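Local coordinates for protein EvdO1 (Micromonospora carbonacea, PDB 4XBZ) that probably catalyses an oxidative cyclization in orthosomycin biosynthesis, as a metal-dependent oxygenase of the phytanoyl-CoA dioxygenase family, at residues R82-S85 against T86-M89; P125-L128 against R129-Q133; A293-P296 against Q297-D300; I321-L324 against R325-H328. All coordinates share one frame; numbering follows the deposited sequence.

In the fold
The four contacts are local and sit in helical or loop elements around the double-stranded beta-helix. Only interaction 2 is buried: helix 125-134 lays leucines and M131 against strands 235-239 and 256-263, with R129 at its margin. Interactions 1, 3 and 4 are surface contacts. Interaction 1 ends helix 66-86, on the opposite side of the chain's centre from interaction 2, while interaction 3 leans on the same helix through Q297. Helix 275-293 is shared: interaction 3 follows it, and residues of interactions 2 and 4 pack on it. Threonine hydroxyls accept backbone N-H groups in interactions 1 and 4, whereas the bonds across interactions 2 and 3 all run to backbone carbonyls.

Interaction 1 of 4, residues R82-S85 against T86-M89; sequences RAWS and TRSM
R87 folds back beside W84 as the chain leaves helix 66-86. From CB, its CG stands anti to its own carbonyl carbon (chi1 -55°), which brings CG to 3.6 Å from W84 O. Beyond CG the chain stays extended to NE, and NE passes 3.9 Å from that same W84 O. At the end of the arm the guanidinium turns one face to W84 O, with CZ 4.1 Å from it. Its two outer nitrogens meet the six-membered part of the indole: NH2 comes within 4.0 Å of W84 CE3, near the ring plane and at its edge, and NH1 lies beside CZ3. The two planes are 69° apart, so the guanidinium is steeply turned to the indole rather than stacked on it.

The backbone here is a helix C-terminus: R87 has positive phi and is the first residue to leave the helical conformation, yet its N still bonds to A83 O at 3.1 Å. Just before it, T86 N reaches R82 O in the preceding helical bond, and T86 OG1 makes a weak one to the same oxygen. T86 CG2 also presses close to R82 O, at 3.1 Å. With its hydroxyl set between backbone N and carbonyl carbon (chi1 73°), T86 accepts S88 N on OG1 at 3.0 Å, an ST turn that takes up an amide just past the helix end. S85 OG turns back to D81 O, one helical turn earlier. W84 rests on P105 of strand 105-109, and R87 touches P98.

Interaction 2 of 4, residues P125-L128 against R129-Q133; sequences PLLL and RIMEQ
The guanidinium of R129 lies over P125 O: the oxygen sits above the centre of one face, 3.7 Å from the plane of the R129 guanidinium. P125 CB approaches R129 NH2 at 3.8 Å, and L126 CD2 comes in obliquely. R129 NH2 is hydrogen-bonded to E302 O, and F304 packs against the same side chain. The arm gets there by a bend at chi3 (-86°), which swings the guanidinium back along the first turn of helix 125-134. With a leucine in its place, E302 O would probably lose its charged donor and P125 CB the group packed beside it.

P125 O also accepts R129 N at 3.0 Å. Three further bonds of the same i to i+4 pattern follow, and M131 N to L127 O is nearly straight, 173° at the hydrogen. Alongside that bond L127 CD1 packs on M131 CG at 4.3 Å, and both side chains continue onto Y261 and the strand 235-239. The helix thus has an apolar side facing the sheet and a charged one at R129, whose cation probably gains from the carbonyl dipoles of P125 and E302.

Interaction 3 of 4, residues A293-P296 against Q297-D300; sequences ANEP and QFGD
Residues E295 to F298 form a beta turn with 3-10 geometry, just after helix 275-293 and one residue past its end, with P296 and Q297 at its two corners. F298 N closes it on E295 O at 2.7 Å, a short bond. One residue on, G299 N makes a long, weak bond to P296 O at 3.4 Å.

Side chains also meet across the turn. E295 CG, anti to its backbone N (chi1 -179°), lies with CB against the F298 ring, E295 CG meeting F298 CD2 at 3.8 Å. The bend at chi2 then sets the direction of the carboxylate, which is inclined 54° to the ring plane. Q297 CG adds a methylene over one face of the F298 ring, 4.2 Å above its plane and offset toward the rim.

Beyond the turn, F298 makes a cation-pi contact with R292 near the end of helix 275-293, and E295 OE1 makes a long, weak ion pair with R116. Q297 NE2 bonds D71 of helix 66-86, while E295 and F298 both touch M120 of helix 116-121, so three helices meet at this turn.

Interaction 4 of 4, residues I321-L324 against R325-H328; sequences IDTL and RFAH
R325 begins the second segment by giving its N-H to T323 OG1 at 3.0 Å, a nearly straight bond (163°). T323 offers that oxygen because OG1 points anti to its own backbone N (chi1 178°); the hydroxyl also lies against R325 CB. The R325 side chain runs out, extended as far as NE, to a salt bridge with D91.

F326 comes next. Its N is linked to L324 O through a water, which accepts from F326 N at 2.8 Å and donates to L324 O at 3.0 Å. Its ring turns back to the first segment, which meets it obliquely: F326 CZ meets I321 CG2 at 3.6 Å, the two side chains at about a right angle, and F326 CE2 lies 3.5 Å from T323 O. L280 of helix 275-293 packs against both I321 and F326.

Replacing T323 by a valine would probably leave R325 N without its acceptor and cost D113 the weak hydrogen bond it shares with the hydroxyl. D113 OD1 accepts L324 N as well, tying the segment to helix 111-114. A side-chain oxygen taking the N-H two residues on is an ST turn, here in the C-terminal loop where I321 and F326 pack on helix 275-293.

Interaction 1 of 4, residues R82-S85 against T86-M89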
ATOM      1  N   ARG A  82     -17.884 -32.709  -5.286  1.00 37.61           N
ATOM      2  CA  ARG A  82     -19.145 -32.199  -5.815  1.00 34.35           C
ATOM      3  C   ARG A  82     -19.064 -31.910  -7.308  1.00 34.76           C
ATOM      4  O   ARG A  82     -19.973 -32.257  -8.064  1.00 36.69           O
ATOM      5  CB  ARG A  82     -19.553 -30.935  -5.061  1.00 38.02           C
ATOM      6  CG  ARG A  82     -20.564 -30.055  -5.784  1.00 34.23           C
ATOM      7  CD  ARG A  82     -20.870 -28.809  -4.959  1.00 36.72           C
ATOM      8  NE  ARG A  82     -21.934 -28.008  -5.549  1.00 38.12           N
ATOM      9  CZ  ARG A  82     -22.431 -26.912  -4.989  1.00 43.99           C
ATOM     10  NH1 ARG A  82     -21.960 -26.485  -3.816  1.00 42.62           N
ATOM     11  NH2 ARG A  82     -23.399 -26.240  -5.599  1.00 43.70           N
ATOM     12  N   ALA A  83     -17.967 -31.291  -7.734  1.00 29.55           N
ATOM     13  CA  ALA A  83     -17.820 -30.909  -9.130  1.00 31.40           C
ATOM     14  C   ALA A  83     -17.833 -32.130 -10.035  1.00 36.19           C
ATOM     15  O   ALA A  83     -18.446 -32.109 -11.099  1.00 37.24           O
ATOM     16  CB  ALA A  83     -16.545 -30.109  -9.335  1.00 30.25           C
ATOM     17  N   TRP A  84     -17.165 -33.194  -9.596  1.00 34.54           N
ATOM     18  CA  TRP A  84     -17.131 -34.446 -10.333  1.00 34.12           C
ATOM     19  C   TRP A  84     -18.488 -35.136 -10.379  1.00 36.86           C
ATOM     20  O   TRP A  84     -18.899 -35.644 -11.427  1.00 38.73           O
ATOM     21  CB  TRP A  84     -16.112 -35.403  -9.719  1.00 39.64           C
ATOM     22  CG  TRP A  84     -14.686 -35.103 -10.034  1.00 37.29           C
ATOM     23  CD1 TRP A  84     -13.722 -34.682  -9.160  1.00 35.63           C
ATOM     24  CD2 TRP A  84     -14.048 -35.214 -11.310  1.00 38.21           C
ATOM     25  NE1 TRP A  84     -12.524 -34.538  -9.808  1.00 34.10           N
ATOM     26  CE2 TRP A  84     -12.693 -34.854 -11.132  1.00 39.85           C
ATOM     27  CE3 TRP A  84     -14.484 -35.586 -12.580  1.00 34.61           C
ATOM     28  CZ2 TRP A  84     -11.770 -34.859 -12.183  1.00 37.36           C
ATOM     29  CZ3 TRP A  84     -13.569 -35.583 -13.622  1.00 40.23           C
ATOM     30  CH2 TRP A  84     -12.229 -35.224 -13.417  1.00 35.77           C
ATOM     31  N   SER A  85     -19.166 -35.178  -9.236  1.00 37.64           N
ATOM     32  CA  SER A  85     -20.471 -35.830  -9.141  1.00 38.91           C
ATOM     33  C   SER A  85     -21.488 -35.238 -10.112  1.00 45.72           C
ATOM     34  O   SER A  85     -22.308 -35.967 -10.661  1.00 47.11           O
ATOM     35  CB  SER A  85     -21.040 -35.729  -7.721  1.00 35.68           C
ATOM     36  OG  SER A  85     -20.201 -36.359  -6.771  1.00 45.83           O
ATOM     37  N   THR A  86     -21.427 -33.925 -10.320  1.00 39.51           N
ATOM     38  CA  THR A  86     -22.493 -33.225 -11.023  1.00 43.10           C
ATOM     39  C   THR A  86     -22.182 -32.950 -12.482  1.00 45.46           C
ATOM     40  O   THR A  86     -23.088 -32.898 -13.318  1.00 44.30           O
ATOM     41  CB  THR A  86     -22.824 -31.878 -10.364  1.00 40.41           C
ATOM     42  OG1 THR A  86     -21.774 -30.945 -10.632  1.00 38.69           O
ATOM     43  CG2 THR A  86     -22.993 -32.039  -8.860  1.00 43.39           C
ATOM     44  N   ARG A  87     -20.903 -32.769 -12.783  1.00 42.25           N
ATOM     45  CA  ARG A  87     -20.491 -32.289 -14.090  1.00 38.52           C
ATOM     46  C   ARG A  87     -21.310 -31.071 -14.467  1.00 40.71           C
ATOM     47  O   ARG A  87     -21.790 -30.937 -15.597  1.00 44.02           O
ATOM     48  CB  ARG A  87     -20.622 -33.389 -15.124  1.00 45.56           C
ATOM     49  CG  ARG A  87     -19.867 -34.595 -14.691  1.00 41.65           C
ATOM     50  CD  ARG A  87     -19.799 -35.679 -15.719  1.00 46.97           C
ATOM     51  NE  ARG A  87     -19.044 -36.764 -15.111  1.00 62.30           N
ATOM     52  CZ  ARG A  87     -17.723 -36.889 -15.182  1.00 54.65           C
ATOM     53  NH1 ARG A  87     -17.001 -36.031 -15.895  1.00 47.89           N
ATOM     54  NH2 ARG A  87     -17.131 -37.899 -14.559  1.00 54.91           N
ATOM     55  N   SER A  88     -21.496 -30.201 -13.485  1.00 37.77           N
ATOM     56  CA  SER A  88     -22.110 -28.910 -13.722  1.00 39.46           C
ATOM     57  C   SER A  88     -21.066 -27.952 -14.238  1.00 39.73           C
ATOM     58  O   SER A  88     -19.908 -28.011 -13.830  1.00 40.98           O
ATOM     59  CB  SER A  88     -22.738 -28.349 -12.450  1.00 36.86           C
ATOM     60  OG  SER A  88     -23.152 -27.012 -12.678  1.00 40.35           O
ATOM     61  N   MET A  89     -21.471 -27.064 -15.131  1.00 37.68           N
ATOM     62  CA  MET A  89     -20.575 -26.016 -15.580  1.00 37.40           C
ATOM     63  C   MET A  89     -20.856 -24.746 -14.801  1.00 36.10           C
ATOM     64  O   MET A  89     -20.240 -23.710 -15.034  1.00 37.56           O
ATOM     65  CB  MET A  89     -20.721 -25.786 -17.080  1.00 45.02           C
ATOM     66  CG  MET A  89     -20.356 -27.013 -17.903  1.00 49.62           C
ATOM     67  SD  MET A  89     -19.837 -26.577 -19.565  1.00 61.14           S
ATOM     68  CE  MET A  89     -18.424 -25.553 -19.200  1.00 46.98           C
TER

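Interaction 2 of 4, residues P125-L128 against R129-Q133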
ATOM      1  N   PRO A 125      -8.221 -13.017  10.635  1.00 31.51           N
ATOM      2  CA  PRO A 125      -7.717 -11.720  11.101  1.00 30.48           C
ATOM      3  C   PRO A 125      -6.243 -11.460  10.767  1.00 33.12           C
ATOM      4  O   PRO A 125      -5.889 -10.293  10.597  1.00 29.32           O
ATOM      5  CB  PRO A 125      -7.929 -11.791  12.617  1.00 33.78           C
ATOM      6  CG  PRO A 125      -7.866 -13.260  12.930  1.00 28.35           C
ATOM      7  CD  PRO A 125      -8.474 -13.947  11.753  1.00 30.46           C
ATOM      8  N   LEU A 126      -5.406 -12.496  10.660  1.00 31.10           N
ATOM      9  CA  LEU A 126      -4.019 -12.281  10.251  1.00 30.29           C
ATOM     10  C   LEU A 126      -3.968 -11.958   8.757  1.00 31.99           C
ATOM     11  O   LEU A 126      -3.248 -11.048   8.320  1.00 25.36           O
ATOM     12  CB  LEU A 126      -3.140 -13.496  10.572  1.00 32.28           C
ATOM     13  CG  LEU A 126      -2.878 -13.795  12.054  1.00 35.36           C
ATOM     14  CD1 LEU A 126      -1.793 -14.862  12.241  1.00 26.94           C
ATOM     15  CD2 LEU A 126      -2.537 -12.528  12.842  1.00 28.60           C
ATOM     16  N   LEU A 127      -4.746 -12.705   7.975  1.00 30.61           N
ATOM     17  CA  LEU A 127      -4.880 -12.429   6.546  1.00 30.05           C
ATOM     18  C   LEU A 127      -5.346 -10.979   6.298  1.00 29.56           C
ATOM     19  O   LEU A 127      -4.698 -10.217   5.566  1.00 29.45           O
ATOM     20  CB  LEU A 127      -5.847 -13.430   5.909  1.00 27.94           C
ATOM     21  CG  LEU A 127      -6.231 -13.261   4.440  1.00 28.05           C
ATOM     22  CD1 LEU A 127      -5.007 -13.136   3.554  1.00 27.95           C
ATOM     23  CD2 LEU A 127      -7.131 -14.423   3.961  1.00 32.21           C
ATOM     24  N   LEU A 128      -6.450 -10.597   6.932  1.00 29.41           N
ATOM     25  CA  LEU A 128      -7.042  -9.270   6.730  1.00 31.62           C
ATOM     26  C   LEU A 128      -6.191  -8.096   7.274  1.00 29.41           C
ATOM     27  O   LEU A 128      -6.161  -7.021   6.676  1.00 26.78           O
ATOM     28  CB  LEU A 128      -8.426  -9.233   7.359  1.00 29.29           C
ATOM     29  CG  LEU A 128      -9.434 -10.196   6.748  1.00 28.27           C
ATOM     30  CD1 LEU A 128     -10.701 -10.210   7.593  1.00 29.53           C
ATOM     31  CD2 LEU A 128      -9.751  -9.789   5.310  1.00 32.20           C
ATOM     32  N   ARG A 129      -5.483  -8.308   8.383  1.00 28.12           N
ATOM     33  CA  ARG A 129      -4.604  -7.260   8.892  1.00 32.46           C
ATOM     34  C   ARG A 129      -3.408  -7.042   7.973  1.00 30.31           C
ATOM     35  O   ARG A 129      -2.902  -5.915   7.874  1.00 28.79           O
ATOM     36  CB  ARG A 129      -4.130  -7.565  10.320  1.00 28.48           C
ATOM     37  CG  ARG A 129      -5.161  -7.142  11.365  1.00 33.73           C
ATOM     38  CD  ARG A 129      -4.562  -6.960  12.758  1.00 33.73           C
ATOM     39  NE  ARG A 129      -4.495  -8.204  13.518  1.00 38.61           N
ATOM     40  CZ  ARG A 129      -5.548  -8.805  14.072  1.00 40.84           C
ATOM     41  NH1 ARG A 129      -6.768  -8.291  13.938  1.00 35.81           N
ATOM     42  NH2 ARG A 129      -5.383  -9.933  14.755  1.00 40.27           N
ATOM     43  N   ILE A 130      -2.957  -8.109   7.312  1.00 25.43           N
ATOM     44  CA  ILE A 130      -1.902  -7.974   6.317  1.00 25.58           C
ATOM     45  C   ILE A 130      -2.432  -7.223   5.107  1.00 27.10           C
ATOM     46  O   ILE A 130      -1.803  -6.264   4.645  1.00 24.34           O
ATOM     47  CB  ILE A 130      -1.349  -9.323   5.844  1.00 30.69           C
ATOM     48  CG1 ILE A 130      -0.570 -10.014   6.963  1.00 27.86           C
ATOM     49  CG2 ILE A 130      -0.469  -9.114   4.614  1.00 23.68           C
ATOM     50  CD1 ILE A 130      -0.306 -11.488   6.681  1.00 30.09           C
ATOM     51  N   MET A 131      -3.579  -7.679   4.594  1.00 23.71           N
ATOM     52  CA  MET A 131      -4.256  -7.019   3.480  1.00 22.71           C
ATOM     53  C   MET A 131      -4.503  -5.545   3.755  1.00 23.05           C
ATOM     54  O   MET A 131      -4.297  -4.704   2.884  1.00 23.27           O
ATOM     55  CB  MET A 131      -5.590  -7.712   3.155  1.00 26.06           C
ATOM     56  CG  MET A 131      -5.443  -9.042   2.398  1.00 31.04           C
ATOM     57  SD  MET A 131      -4.592  -8.883   0.802  1.00 36.84           S
ATOM     58  CE  MET A 131      -2.910  -9.231   1.283  1.00 36.22           C
ATOM     59  N   GLU A 132      -4.934  -5.231   4.969  1.00 23.31           N
ATOM     60  CA  GLU A 132      -5.172  -3.840   5.319  1.00 25.14           C
ATOM     61  C   GLU A 132      -3.910  -2.996   5.232  1.00 26.54           C
ATOM     62  O   GLU A 132      -3.990  -1.838   4.848  1.00 27.56           O
ATOM     63  CB  GLU A 132      -5.759  -3.705   6.718  1.00 27.20           C
ATOM     64  CG  GLU A 132      -6.541  -2.414   6.859  1.00 31.28           C
ATOM     65  CD  GLU A 132      -6.342  -1.730   8.190  1.00 40.56           C
ATOM     66  OE1 GLU A 132      -5.285  -1.967   8.823  1.00 44.00           O
ATOM     67  OE2 GLU A 132      -7.253  -0.964   8.599  1.00 40.25           O
ATOM     68  N   GLN A 133      -2.755  -3.558   5.590  1.00 22.45           N
ATOM     69  CA  GLN A 133      -1.499  -2.822   5.463  1.00 28.73           C
ATOM     70  C   GLN A 133      -1.104  -2.677   3.993  1.00 27.07           C
ATOM     71  O   GLN A 133      -0.505  -1.671   3.603  1.00 28.60           O
ATOM     72  CB  GLN A 133      -0.366  -3.497   6.253  1.00 22.46           C
ATOM     73  CG  GLN A 133      -0.330  -3.119   7.725  1.00 22.61           C
ATOM     74  CD  GLN A 133      -0.314  -1.593   7.958  1.00 36.08           C
ATOM     75  OE1 GLN A 133       0.689  -0.913   7.685  1.00 35.04           O
ATOM     76  NE2 GLN A 133      -1.418  -1.059   8.490  1.00 34.33           N
TER

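Interaction 3 of 4, residues A293-P296 against Q297-D300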
ATOM      1  N   ALA A 293     -15.853 -15.108  14.422  1.00 41.28           N
ATOM      2  CA  ALA A 293     -15.827 -14.668  15.812  1.00 42.10           C
ATOM      3  C   ALA A 293     -16.675 -15.558  16.725  1.00 44.93           C
ATOM      4  O   ALA A 293     -16.223 -15.976  17.798  1.00 53.45           O
ATOM      5  CB  ALA A 293     -16.294 -13.218  15.905  1.00 42.81           C
ATOM      6  N   ASN A 294     -17.896 -15.851  16.286  1.00 46.56           N
ATOM      7  CA  ASN A 294     -18.818 -16.729  17.012  1.00 48.73           C
ATOM      8  C   ASN A 294     -18.523 -18.221  16.831  1.00 52.97           C
ATOM      9  O   ASN A 294     -19.356 -19.073  17.146  1.00 56.02           O
ATOM     10  CB  ASN A 294     -20.256 -16.446  16.571  1.00 52.99           C
ATOM     11  CG  ASN A 294     -20.638 -14.987  16.728  1.00 53.33           C
ATOM     12  OD1 ASN A 294     -20.155 -14.298  17.629  1.00 60.73           O
ATOM     13  ND2 ASN A 294     -21.504 -14.505  15.844  1.00 55.20           N
ATOM     14  N   GLU A 295     -17.342 -18.532  16.309  1.00 51.01           N
ATOM     15  CA  GLU A 295     -16.897 -19.913  16.191  1.00 50.14           C
ATOM     16  C   GLU A 295     -15.970 -20.257  17.348  1.00 51.88           C
ATOM     17  O   GLU A 295     -14.891 -19.669  17.477  1.00 52.72           O
ATOM     18  CB  GLU A 295     -16.179 -20.143  14.864  1.00 48.99           C
ATOM     19  CG  GLU A 295     -15.705 -21.571  14.661  1.00 49.72           C
ATOM     20  CD  GLU A 295     -16.851 -22.541  14.401  1.00 52.91           C
ATOM     21  OE1 GLU A 295     -17.981 -22.082  14.106  1.00 51.49           O
ATOM     22  OE2 GLU A 295     -16.611 -23.763  14.481  1.00 55.05           O
ATOM     23  N   PRO A 296     -16.392 -21.210  18.193  1.00 52.09           N
ATOM     24  CA  PRO A 296     -15.674 -21.627  19.406  1.00 48.01           C
ATOM     25  C   PRO A 296     -14.190 -21.854  19.162  1.00 49.71           C
ATOM     26  O   PRO A 296     -13.361 -21.467  19.991  1.00 50.04           O
ATOM     27  CB  PRO A 296     -16.370 -22.941  19.800  1.00 54.42           C
ATOM     28  CG  PRO A 296     -17.261 -23.302  18.614  1.00 53.87           C
ATOM     29  CD  PRO A 296     -17.614 -22.003  17.980  1.00 50.26           C
ATOM     30  N   GLN A 297     -13.869 -22.457  18.020  1.00 45.25           N
ATOM     31  CA  GLN A 297     -12.489 -22.726  17.634  1.00 44.61           C
ATOM     32  C   GLN A 297     -11.607 -21.462  17.533  1.00 48.01           C
ATOM     33  O   GLN A 297     -10.383 -21.551  17.623  1.00 48.66           O
ATOM     34  CB  GLN A 297     -12.474 -23.468  16.292  1.00 47.44           C
ATOM     35  CG  GLN A 297     -11.102 -23.995  15.886  1.00 45.36           C
ATOM     36  CD  GLN A 297     -11.042 -24.487  14.444  1.00 46.37           C
ATOM     37  OE1 GLN A 297      -9.961 -24.562  13.855  1.00 39.12           O
ATOM     38  NE2 GLN A 297     -12.197 -24.829  13.873  1.00 44.56           N
ATOM     39  N   PHE A 298     -12.218 -20.291  17.337  1.00 46.32           N
ATOM     40  CA  PHE A 298     -11.441 -19.069  17.107  1.00 48.53           C
ATOM     41  C   PHE A 298     -11.629 -17.981  18.165  1.00 50.09           C
ATOM     42  O   PHE A 298     -11.284 -16.826  17.922  1.00 46.05           O
ATOM     43  CB  PHE A 298     -11.781 -18.464  15.743  1.00 46.31           C
ATOM     44  CG  PHE A 298     -11.578 -19.394  14.587  1.00 40.24           C
ATOM     45  CD1 PHE A 298     -10.344 -19.986  14.361  1.00 40.50           C
ATOM     46  CD2 PHE A 298     -12.616 -19.646  13.705  1.00 33.26           C
ATOM     47  CE1 PHE A 298     -10.160 -20.832  13.283  1.00 36.76           C
ATOM     48  CE2 PHE A 298     -12.440 -20.482  12.631  1.00 33.73           C
ATOM     49  CZ  PHE A 298     -11.218 -21.076  12.415  1.00 35.04           C
ATOM     50  N   GLY A 299     -12.172 -18.341  19.327  1.00 56.01           N
ATOM     51  CA  GLY A 299     -12.387 -17.390  20.414  1.00 53.05           C
ATOM     52  C   GLY A 299     -11.165 -16.618  20.901  1.00 49.88           C
ATOM     53  O   GLY A 299     -11.272 -15.446  21.254  1.00 55.09           O
ATOM     54  N   ASP A 300     -10.002 -17.264  20.920  1.00 49.94           N
ATOM     55  CA  ASP A 300      -8.770 -16.613  21.372  1.00 53.84           C
ATOM     56  C   ASP A 300      -8.256 -15.575  20.372  1.00 52.42           C
ATOM     57  O   ASP A 300      -7.307 -14.841  20.660  1.00 50.79           O
ATOM     58  CB  ASP A 300      -7.674 -17.655  21.635  1.00 54.86           C
ATOM     59  CG  ASP A 300      -7.637 -18.121  23.086  1.00 65.38           C
ATOM     60  OD1 ASP A 300      -7.543 -17.260  23.992  1.00 71.35           O
ATOM     61  OD2 ASP A 300      -7.698 -19.348  23.321  1.00 59.48           O
TER

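Interaction 4 of 4, residues I321-L324 against R325-H328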
ATOM      1  N   ILE A 321     -27.835  -8.987   3.142  1.00 47.83           N
ATOM      2  CA  ILE A 321     -27.544  -9.988   2.130  1.00 47.90           C
ATOM      3  C   ILE A 321     -27.967 -11.359   2.658  1.00 47.13           C
ATOM      4  O   ILE A 321     -27.835 -11.647   3.856  1.00 43.14           O
ATOM      5  CB  ILE A 321     -26.043 -10.002   1.728  1.00 43.21           C
ATOM      6  CG1 ILE A 321     -25.151 -10.285   2.943  1.00 38.20           C
ATOM      7  CG2 ILE A 321     -25.655  -8.689   1.050  1.00 39.70           C
ATOM      8  CD1 ILE A 321     -23.690 -10.512   2.590  1.00 33.60           C
ATOM      9  N   ASP A 322     -28.503 -12.182   1.760  1.00 40.05           N
ATOM     10  CA  ASP A 322     -28.926 -13.535   2.104  1.00 47.67           C
ATOM     11  C   ASP A 322     -27.981 -14.560   1.482  1.00 46.46           C
ATOM     12  O   ASP A 322     -28.294 -15.747   1.435  1.00 46.68           O
ATOM     13  CB  ASP A 322     -30.372 -13.798   1.645  1.00 42.14           C
ATOM     14  CG  ASP A 322     -30.589 -13.525   0.152  1.00 48.75           C
ATOM     15  OD1 ASP A 322     -29.611 -13.454  -0.617  1.00 55.30           O
ATOM     16  OD2 ASP A 322     -31.760 -13.390  -0.266  1.00 60.01           O
ATOM     17  N   THR A 323     -26.837 -14.088   0.992  1.00 43.66           N
ATOM     18  CA  THR A 323     -25.877 -14.947   0.305  1.00 36.95           C
ATOM     19  C   THR A 323     -24.475 -14.347   0.310  1.00 38.03           C
ATOM     20  O   THR A 323     -24.299 -13.151   0.541  1.00 38.26           O
ATOM     21  CB  THR A 323     -26.292 -15.197  -1.149  1.00 39.03           C
ATOM     22  OG1 THR A 323     -25.300 -16.008  -1.789  1.00 37.39           O
ATOM     23  CG2 THR A 323     -26.437 -13.882  -1.902  1.00 34.56           C
ATOM     24  N   LEU A 324     -23.474 -15.185   0.065  1.00 36.86           N
ATOM     25  CA  LEU A 324     -22.105 -14.704  -0.027  1.00 30.11           C
ATOM     26  C   LEU A 324     -21.642 -14.693  -1.475  1.00 30.01           C
ATOM     27  O   LEU A 324     -20.489 -14.418  -1.764  1.00 34.29           O
ATOM     28  CB  LEU A 324     -21.174 -15.564   0.826  1.00 29.49           C
ATOM     29  CG  LEU A 324     -21.477 -15.560   2.329  1.00 30.61           C
ATOM     30  CD1 LEU A 324     -20.380 -16.243   3.105  1.00 31.79           C
ATOM     31  CD2 LEU A 324     -21.657 -14.143   2.839  1.00 35.59           C
ATOM     32  N   ARG A 325     -22.546 -14.989  -2.395  1.00 33.13           N
ATOM     33  CA  ARG A 325     -22.156 -15.096  -3.792  1.00 34.19           C
ATOM     34  C   ARG A 325     -22.770 -14.002  -4.640  1.00 31.49           C
ATOM     35  O   ARG A 325     -23.988 -13.877  -4.736  1.00 30.98           O
ATOM     36  CB  ARG A 325     -22.536 -16.460  -4.346  1.00 30.76           C
ATOM     37  CG  ARG A 325     -22.494 -16.562  -5.860  1.00 30.33           C
ATOM     38  CD  ARG A 325     -23.227 -17.831  -6.322  1.00 29.03           C
ATOM     39  NE  ARG A 325     -23.015 -18.120  -7.736  1.00 26.74           N
ATOM     40  CZ  ARG A 325     -23.720 -17.564  -8.716  1.00 29.23           C
ATOM     41  NH1 ARG A 325     -24.669 -16.680  -8.426  1.00 30.38           N
ATOM     42  NH2 ARG A 325     -23.472 -17.882  -9.980  1.00 24.89           N
ATOM     43  N   PHE A 326     -21.897 -13.219  -5.264  1.00 34.12           N
ATOM     44  CA  PHE A 326     -22.303 -12.111  -6.108  1.00 32.89           C
ATOM     45  C   PHE A 326     -21.602 -12.183  -7.428  1.00 31.14           C
ATOM     46  O   PHE A 326     -20.450 -11.774  -7.553  1.00 35.43           O
ATOM     47  CB  PHE A 326     -22.009 -10.801  -5.412  1.00 30.95           C
ATOM     48  CG  PHE A 326     -22.848 -10.602  -4.215  1.00 35.80           C
ATOM     49  CD1 PHE A 326     -24.106 -10.009  -4.331  1.00 31.73           C
ATOM     50  CD2 PHE A 326     -22.426 -11.071  -2.984  1.00 26.85           C
ATOM     51  CE1 PHE A 326     -24.906  -9.847  -3.226  1.00 31.39           C
ATOM     52  CE2 PHE A 326     -23.226 -10.924  -1.876  1.00 30.71           C
ATOM     53  CZ  PHE A 326     -24.471 -10.303  -1.993  1.00 32.48           C
ATOM     54  N   ALA A 327     -22.311 -12.706  -8.412  1.00 30.45           N
ATOM     55  CA  ALA A 327     -21.708 -13.059  -9.680  1.00 34.81           C
ATOM     56  C   ALA A 327     -21.253 -11.816 -10.405  1.00 34.00           C
ATOM     57  O   ALA A 327     -22.048 -10.920 -10.673  1.00 31.89           O
ATOM     58  CB  ALA A 327     -22.677 -13.859 -10.538  1.00 33.13           C
ATOM     59  N   HIS A 328     -19.960 -11.800 -10.721  1.00 34.49           N
ATOM     60  CA  HIS A 328     -19.277 -10.672 -11.350  1.00 34.32           C
ATOM     61  C   HIS A 328     -20.018 -10.086 -12.558  1.00 31.37           C
ATOM     62  O   HIS A 328     -20.073  -8.867 -12.725  1.00 30.91           O
ATOM     63  CB  HIS A 328     -17.857 -11.102 -11.761  1.00 30.59           C
ATOM     64  CG  HIS A 328     -17.000 -11.539 -10.607  1.00 31.42           C
ATOM     65  ND1 HIS A 328     -16.524 -10.657  -9.656  1.00 27.35           N
ATOM     66  CD2 HIS A 328     -16.557 -12.766 -10.239  1.00 25.82           C
ATOM     67  CE1 HIS A 328     -15.823 -11.323  -8.754  1.00 30.39           C
ATOM     68  NE2 HIS A 328     -15.827 -12.604  -9.083  1.00 29.85           N
TER
HETATM   69  O   HOH W   1     -19.298 -13.147  -4.165  1.00 27.90           O